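Local coordinates for collagen alpha-1(XV) chain (Homo sapiens, PDB 3N3F), which probably drives three collagen XV chains to associate through its trimerization domain, a potent trimerizing unit common to multiplexin collagens, at residues A[7-12]-A[32-37]; A[23-28]-A[39-44]. One frame throughout, in Å; residues are numbered along the deposited sequence.

Contact 1: residues A[7-12]-A[32-37]; sequences SNMDDM and EFFIRV
Met-9 and Met-12 both reach Phe-34, and this ring takes nearly all of the contact. The Met-12 methyl makes a CH-pi contact. Its CE lies 4.0 Å from the centroid of the Phe-34 ring, only 16° off the normal, so it sits over a face. The chain runs out with CG opposite the backbone N and then bends at chi3 (87°), which turns the methyl onto the ring.

Sulfur adds Met-aromatic contacts. Met-12 SD is 4.4 Å from the Phe-34 centroid, in an oblique position, and rests 3.8 Å from Phe-34 CB at the root of the ring. Met-9 SD is further off and also oblique. The Met-9 methyl makes the closest apolar touch, with CE 3.4 Å from Phe-34 CZ at the far end of the ring. Both methionine side chains run at about a right angle to that of Phe-34.

The two segments are a short helix and a strand of the mixed beta sheet of the collagen trimerization domain. Helix 9-13 lies against one sheet face, and Met-9 and Met-12 are one turn apart on its inner side. Asn-8 is at the N-cap, and Met-12 N donates to Asn-8 O at 3.2 Å. Phe-33 and Ile-35 point away from the helix.

With Phe-34 replaced by an alanine, the Met-12 methyl is likely to lose its ring face, and a gap to open between helix and sheet.

No hydrogen bond crosses the contact. Within the strand segment Arg-36 NH1 donates to Val-37 O at 2.8 Å. This hydrogen bond is bent (134° at the hydrogen), with the oxygen near the guanidinium plane. Arg-36 NH2 also reaches Ala-16 O. Ile-50 of the second subunit packs on Phe-34.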
loop_
_atom_site.group_PDB
_atom_site.type_symbol
_atom_site.label_atom_id
_atom_site.label_comp_id
_atom_site.label_asym_id
_atom_site.label_seq_id
_atom_site.Cartn_x
_atom_site.Cartn_y
_atom_site.Cartn_z
ATOM N N SER A 7 -1.627 -10.894 14.222
ATOM C CA SER A 7 -2.547 -11.993 13.981
ATOM C C SER A 7 -3.885 -11.427 13.533
ATOM O O SER A 7 -4.458 -11.868 12.536
ATOM C CB SER A 7 -2.741 -12.827 15.251
ATOM O OG SER A 7 -1.561 -13.529 15.597
ATOM N N ASN A 8 -4.364 -10.427 14.268
ATOM C CA ASN A 8 -5.644 -9.797 13.971
ATOM C C ASN A 8 -5.679 -8.322 14.369
ATOM O O ASN A 8 -4.703 -7.783 14.897
ATOM C CB ASN A 8 -6.762 -10.551 14.682
ATOM C CG ASN A 8 -6.413 -10.874 16.115
ATOM O OD1 ASN A 8 -6.430 -12.033 16.517
ATOM N ND2 ASN A 8 -6.088 -9.848 16.894
ATOM N N MET A 9 -6.818 -7.680 14.122
ATOM C CA MET A 9 -6.974 -6.265 14.412
ATOM C C MET A 9 -6.745 -5.895 15.869
ATOM O O MET A 9 -6.082 -4.903 16.158
ATOM C CB MET A 9 -8.361 -5.779 13.989
ATOM C CG MET A 9 -8.503 -4.267 14.064
ATOM S SD MET A 9 -10.159 -3.680 13.692
ATOM C CE MET A 9 -10.301 -4.131 11.994
ATOM N N ASP A 10 -7.287 -6.683 16.789
ATOM C CA ASP A 10 -7.122 -6.379 18.205
ATOM C C ASP A 10 -5.667 -6.389 18.654
ATOM O O ASP A 10 -5.255 -5.549 19.460
ATOM C CB ASP A 10 -7.967 -7.334 19.046
ATOM C CG ASP A 10 -9.447 -7.033 18.927
ATOM O OD1 ASP A 10 -9.830 -5.880 19.220
ATOM O OD2 ASP A 10 -10.222 -7.928 18.534
ATOM N N ASP A 11 -4.889 -7.330 18.131
ATOM C CA ASP A 11 -3.472 -7.401 18.467
ATOM C C ASP A 11 -2.821 -6.109 17.956
ATOM O O ASP A 11 -1.986 -5.509 18.629
ATOM C CB ASP A 11 -2.842 -8.629 17.804
ATOM C CG ASP A 11 -1.458 -8.934 18.336
ATOM O OD1 ASP A 11 -1.291 -8.983 19.574
ATOM O OD2 ASP A 11 -0.536 -9.135 17.517
ATOM N N MET A 12 -3.225 -5.671 16.768
ATOM C CA MET A 12 -2.694 -4.440 16.189
ATOM C C MET A 12 -3.060 -3.227 17.055
ATOM O O MET A 12 -2.212 -2.384 17.349
ATOM C CB MET A 12 -3.253 -4.244 14.775
ATOM C CG MET A 12 -2.910 -2.898 14.146
ATOM S SD MET A 12 -3.798 -2.593 12.593
ATOM C CE MET A 12 -5.313 -1.867 13.181
ATOM N N GLU A 32 -6.007 -8.647 5.654
ATOM C CA GLU A 32 -6.346 -7.256 5.396
ATOM C C GLU A 32 -5.126 -6.394 5.662
ATOM O O GLU A 32 -4.152 -6.846 6.266
ATOM C CB GLU A 32 -7.503 -6.803 6.291
ATOM C CG GLU A 32 -8.808 -7.517 6.010
ATOM C CD GLU A 32 -9.966 -6.961 6.814
ATOM O OE1 GLU A 32 -9.873 -6.936 8.061
ATOM O OE2 GLU A 32 -10.971 -6.553 6.197
ATOM N N PHE A 33 -5.182 -5.149 5.208
ATOM C CA PHE A 33 -4.069 -4.237 5.396
ATOM C C PHE A 33 -4.510 -2.916 5.990
ATOM O O PHE A 33 -5.568 -2.386 5.651
ATOM C CB PHE A 33 -3.367 -3.990 4.060
ATOM C CG PHE A 33 -2.015 -4.640 3.952
ATOM C CD1 PHE A 33 -0.886 -4.017 4.475
ATOM C CD2 PHE A 33 -1.869 -5.870 3.319
ATOM C CE1 PHE A 33 0.375 -4.610 4.367
ATOM C CE2 PHE A 33 -0.614 -6.473 3.206
ATOM C CZ PHE A 33 0.509 -5.841 3.730
ATOM N N PHE A 34 -3.683 -2.399 6.887
ATOM C CA PHE A 34 -3.920 -1.119 7.542
ATOM C C PHE A 34 -2.633 -0.326 7.419
ATOM O O PHE A 34 -1.594 -0.875 7.063
ATOM C CB PHE A 34 -4.242 -1.317 9.024
ATOM C CG PHE A 34 -5.650 -1.749 9.284
ATOM C CD1 PHE A 34 -6.634 -0.810 9.574
ATOM C CD2 PHE A 34 -6.000 -3.095 9.227
ATOM C CE1 PHE A 34 -7.947 -1.206 9.802
ATOM C CE2 PHE A 34 -7.310 -3.499 9.453
ATOM C CZ PHE A 34 -8.285 -2.554 9.742
ATOM N N ILE A 35 -2.710 0.967 7.685
ATOM C CA ILE A 35 -1.528 1.807 7.639
ATOM C C ILE A 35 -1.489 2.564 8.953
ATOM O O ILE A 35 -2.498 3.101 9.396
ATOM C CB ILE A 35 -1.586 2.825 6.487
ATOM C CG1 ILE A 35 -2.880 3.630 6.576
ATOM C CG2 ILE A 35 -1.490 2.109 5.157
ATOM C CD1 ILE A 35 -2.854 4.901 5.780
ATOM N N ARG A 36 -0.323 2.579 9.580
ATOM C CA ARG A 36 -0.135 3.277 10.838
ATOM C C ARG A 36 0.059 4.756 10.491
ATOM O O ARG A 36 0.971 5.105 9.743
ATOM C CB ARG A 36 1.116 2.738 11.537
ATOM C CG ARG A 36 0.966 2.472 13.019
ATOM C CD ARG A 36 0.452 3.680 13.735
ATOM N NE ARG A 36 0.834 3.708 15.140
ATOM C CZ ARG A 36 0.577 4.738 15.937
ATOM N NH1 ARG A 36 -0.060 5.792 15.450
ATOM N NH2 ARG A 36 0.967 4.725 17.203
ATOM N N VAL A 37 -0.807 5.618 11.006
ATOM C CA VAL A 37 -0.679 7.046 10.730
ATOM C C VAL A 37 -0.662 7.842 12.024
ATOM O O VAL A 37 -0.631 7.280 13.115
ATOM C CB VAL A 37 -1.835 7.571 9.849
ATOM C CG1 VAL A 37 -1.869 6.811 8.537
ATOM C CG2 VAL A 37 -3.155 7.443 10.582
#

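Contact 2: residues A[23-28]-A[39-44]; sequences TFIYLR and DGWKKL
Ile-25 and Trp-41 face each other with CA atoms 9.1 Å apart, and no hydrogen bond links their segments. Strands 23-27 and 40-43 run in the same sense but are strongly splayed, with strand 32-37, antiparallel to both, between them in the mixed sheet of the trimerization domain. Side chains therefore meet across the middle strand, one pair on each face of the sheet.

Ile-25 and Trp-41 form the pair on the helix side. The Ile-25 chain is extended (chi2 177°), which carries CD1 out to the pyrrole edge of the indole, near its plane. Met-12 of helix 9-13 touches both residues. The Trp-41 backbone pairs antiparallel with a strand of the second subunit, so the sheet runs on across the interface.

Phe-24 and Leu-44 form the pair on the other face. The Leu-44 methyl CD1 meets Phe-24 CE1 at 3.9 Å, in the plane of the ring and at its edge. The two side chains cross at about a right angle. This face belongs to the trimer interface, where Phe-24 meets Phe-24 of both other subunits edge-to-face and Leu-44 packs on Leu-44 of the third subunit.

The closer of the two pairs is the helix-side one: Ile-25 CD1 is 3.4 Å from Trp-41 CD1 and 3.7 Å from Trp-41 NE1.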
loop_
_atom_site.group_PDB
_atom_site.type_symbol
_atom_site.label_atom_id
_atom_site.label_comp_id
_atom_site.label_asym_id
_atom_site.label_seq_id
_atom_site.Cartn_x
_atom_site.Cartn_y
_atom_site.Cartn_z
ATOM N N THR A 23 3.826 3.142 8.341
ATOM C CA THR A 23 4.151 1.732 8.127
ATOM C C THR A 23 2.893 0.969 7.728
ATOM O O THR A 23 1.794 1.308 8.159
ATOM C CB THR A 23 4.721 1.078 9.414
ATOM O OG1 THR A 23 5.953 1.710 9.772
ATOM C CG2 THR A 23 4.968 -0.408 9.201
ATOM N N PHE A 24 3.056 -0.053 6.893
ATOM C CA PHE A 24 1.933 -0.874 6.460
ATOM C C PHE A 24 1.754 -2.046 7.421
ATOM O O PHE A 24 2.732 -2.651 7.858
ATOM C CB PHE A 24 2.170 -1.379 5.038
ATOM C CG PHE A 24 1.941 -0.333 3.985
ATOM C CD1 PHE A 24 0.654 -0.037 3.553
ATOM C CD2 PHE A 24 3.010 0.369 3.440
ATOM C CE1 PHE A 24 0.429 0.949 2.588
ATOM C CE2 PHE A 24 2.799 1.357 2.477
ATOM C CZ PHE A 24 1.504 1.645 2.053
ATOM N N ILE A 25 0.502 -2.358 7.748
ATOM C CA ILE A 25 0.194 -3.438 8.684
ATOM C C ILE A 25 -0.693 -4.524 8.079
ATOM O O ILE A 25 -1.826 -4.271 7.682
ATOM C CB ILE A 25 -0.515 -2.889 9.942
ATOM C CG1 ILE A 25 0.347 -1.808 10.599
ATOM C CG2 ILE A 25 -0.790 -4.030 10.920
ATOM C CD1 ILE A 25 -0.305 -1.161 11.808
ATOM N N TYR A 26 -0.171 -5.741 8.033
ATOM C CA TYR A 26 -0.898 -6.878 7.485
ATOM C C TYR A 26 -1.539 -7.677 8.610
ATOM O O TYR A 26 -0.897 -7.962 9.619
ATOM C CB TYR A 26 0.070 -7.767 6.699
ATOM C CG TYR A 26 -0.516 -9.035 6.104
ATOM C CD1 TYR A 26 -1.616 -8.989 5.249
ATOM C CD2 TYR A 26 0.104 -10.268 6.311
ATOM C CE1 TYR A 26 -2.075 -10.137 4.602
ATOM C CE2 TYR A 26 -0.348 -11.422 5.669
ATOM C CZ TYR A 26 -1.434 -11.346 4.812
ATOM O OH TYR A 26 -1.852 -12.468 4.139
ATOM N N LEU A 27 -2.813 -8.015 8.452
ATOM C CA LEU A 27 -3.501 -8.818 9.454
ATOM C C LEU A 27 -3.594 -10.223 8.877
ATOM O O LEU A 27 -4.361 -10.475 7.947
ATOM C CB LEU A 27 -4.894 -8.254 9.744
ATOM C CG LEU A 27 -4.920 -6.807 10.253
ATOM C CD1 LEU A 27 -6.320 -6.477 10.744
ATOM C CD2 LEU A 27 -3.916 -6.626 11.390
ATOM N N ARG A 28 -2.789 -11.128 9.426
ATOM C CA ARG A 28 -2.725 -12.507 8.957
ATOM C C ARG A 28 -4.061 -13.235 8.899
ATOM O O ARG A 28 -4.389 -13.854 7.888
ATOM C CB ARG A 28 -1.733 -13.309 9.815
ATOM C CG ARG A 28 -0.296 -12.784 9.764
ATOM C CD ARG A 28 0.692 -13.776 10.366
ATOM N NE ARG A 28 0.422 -14.058 11.775
ATOM C CZ ARG A 28 0.903 -13.353 12.797
ATOM N NH1 ARG A 28 1.694 -12.308 12.585
ATOM N NH2 ARG A 28 0.584 -13.693 14.038
ATOM N N ASP A 39 -1.773 9.437 15.138
ATOM C CA ASP A 39 -2.870 9.224 16.078
ATOM C C ASP A 39 -3.766 8.023 15.807
ATOM O O ASP A 39 -4.901 7.972 16.282
ATOM C CB ASP A 39 -3.726 10.489 16.180
ATOM C CG ASP A 39 -2.909 11.714 16.541
ATOM O OD1 ASP A 39 -2.113 11.638 17.501
ATOM O OD2 ASP A 39 -3.066 12.753 15.868
ATOM N N GLY A 40 -3.268 7.051 15.052
ATOM C CA GLY A 40 -4.079 5.878 14.793
ATOM C C GLY A 40 -3.687 5.074 13.575
ATOM O O GLY A 40 -2.513 4.955 13.239
ATOM N N TRP A 41 -4.698 4.512 12.924
ATOM C CA TRP A 41 -4.512 3.705 11.731
ATOM C C TRP A 41 -5.626 4.042 10.754
ATOM O O TRP A 41 -6.619 4.679 11.110
ATOM C CB TRP A 41 -4.626 2.210 12.053
ATOM C CG TRP A 41 -3.800 1.709 13.199
ATOM C CD1 TRP A 41 -2.619 1.028 13.123
ATOM C CD2 TRP A 41 -4.130 1.788 14.589
ATOM N NE1 TRP A 41 -2.197 0.668 14.381
ATOM C CE2 TRP A 41 -3.107 1.123 15.299
ATOM C CE3 TRP A 41 -5.196 2.353 15.306
ATOM C CZ2 TRP A 41 -3.115 1.007 16.696
ATOM C CZ3 TRP A 41 -5.203 2.237 16.695
ATOM C CH2 TRP A 41 -4.170 1.569 17.373
ATOM N N LYS A 42 -5.449 3.598 9.517
ATOM C CA LYS A 42 -6.442 3.772 8.466
ATOM C C LYS A 42 -6.434 2.472 7.679
ATOM O O LYS A 42 -5.370 1.945 7.355
ATOM C CB LYS A 42 -6.087 4.945 7.553
ATOM C CG LYS A 42 -6.410 6.313 8.139
ATOM C CD LYS A 42 -6.137 7.417 7.124
ATOM C CE LYS A 42 -6.624 8.761 7.623
ATOM N NZ LYS A 42 -6.379 9.843 6.627
ATOM N N LYS A 43 -7.616 1.947 7.386
ATOM C CA LYS A 43 -7.727 0.693 6.656
ATOM C C LYS A 43 -7.541 0.890 5.161
ATOM O O LYS A 43 -8.120 1.799 4.570
ATOM C CB LYS A 43 -9.092 0.048 6.920
ATOM C CG LYS A 43 -9.240 -1.339 6.325
ATOM C CD LYS A 43 -10.517 -2.019 6.790
ATOM C CE LYS A 43 -10.530 -3.480 6.373
ATOM N NZ LYS A 43 -11.693 -4.214 6.932
ATOM N N LEU A 44 -6.721 0.039 4.556
ATOM C CA LEU A 44 -6.483 0.111 3.126
ATOM C C LEU A 44 -7.625 -0.631 2.430
ATOM O O LEU A 44 -7.994 -1.728 2.844
ATOM C CB LEU A 44 -5.150 -0.557 2.782
ATOM C CG LEU A 44 -4.225 0.247 1.865
ATOM C CD1 LEU A 44 -3.448 1.236 2.697
ATOM C CD2 LEU A 44 -3.258 -0.676 1.176
#

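Contacts 1 and 2 have centres about 4 Å apart and share one sheet. Strand 32-37 of contact 1 runs between the two strands of contact 2. On one side Ile-25 N lies 2.7 Å from Phe-34 O, a probable hydrogen bond between neighbouring strands. On the other, Glu-32 OE2 and Lys-43 NZ form a salt bridge at 2.6 Å. Met-12 ties contact 1 to the helix-side pair of contact 2. On the other face Ile-35 CG2 packs 3.3 Å from Leu-44 CD1. Both contacts touch the second subunit and have residues near the third, so the strands that pack within the chain also take part in the trimer.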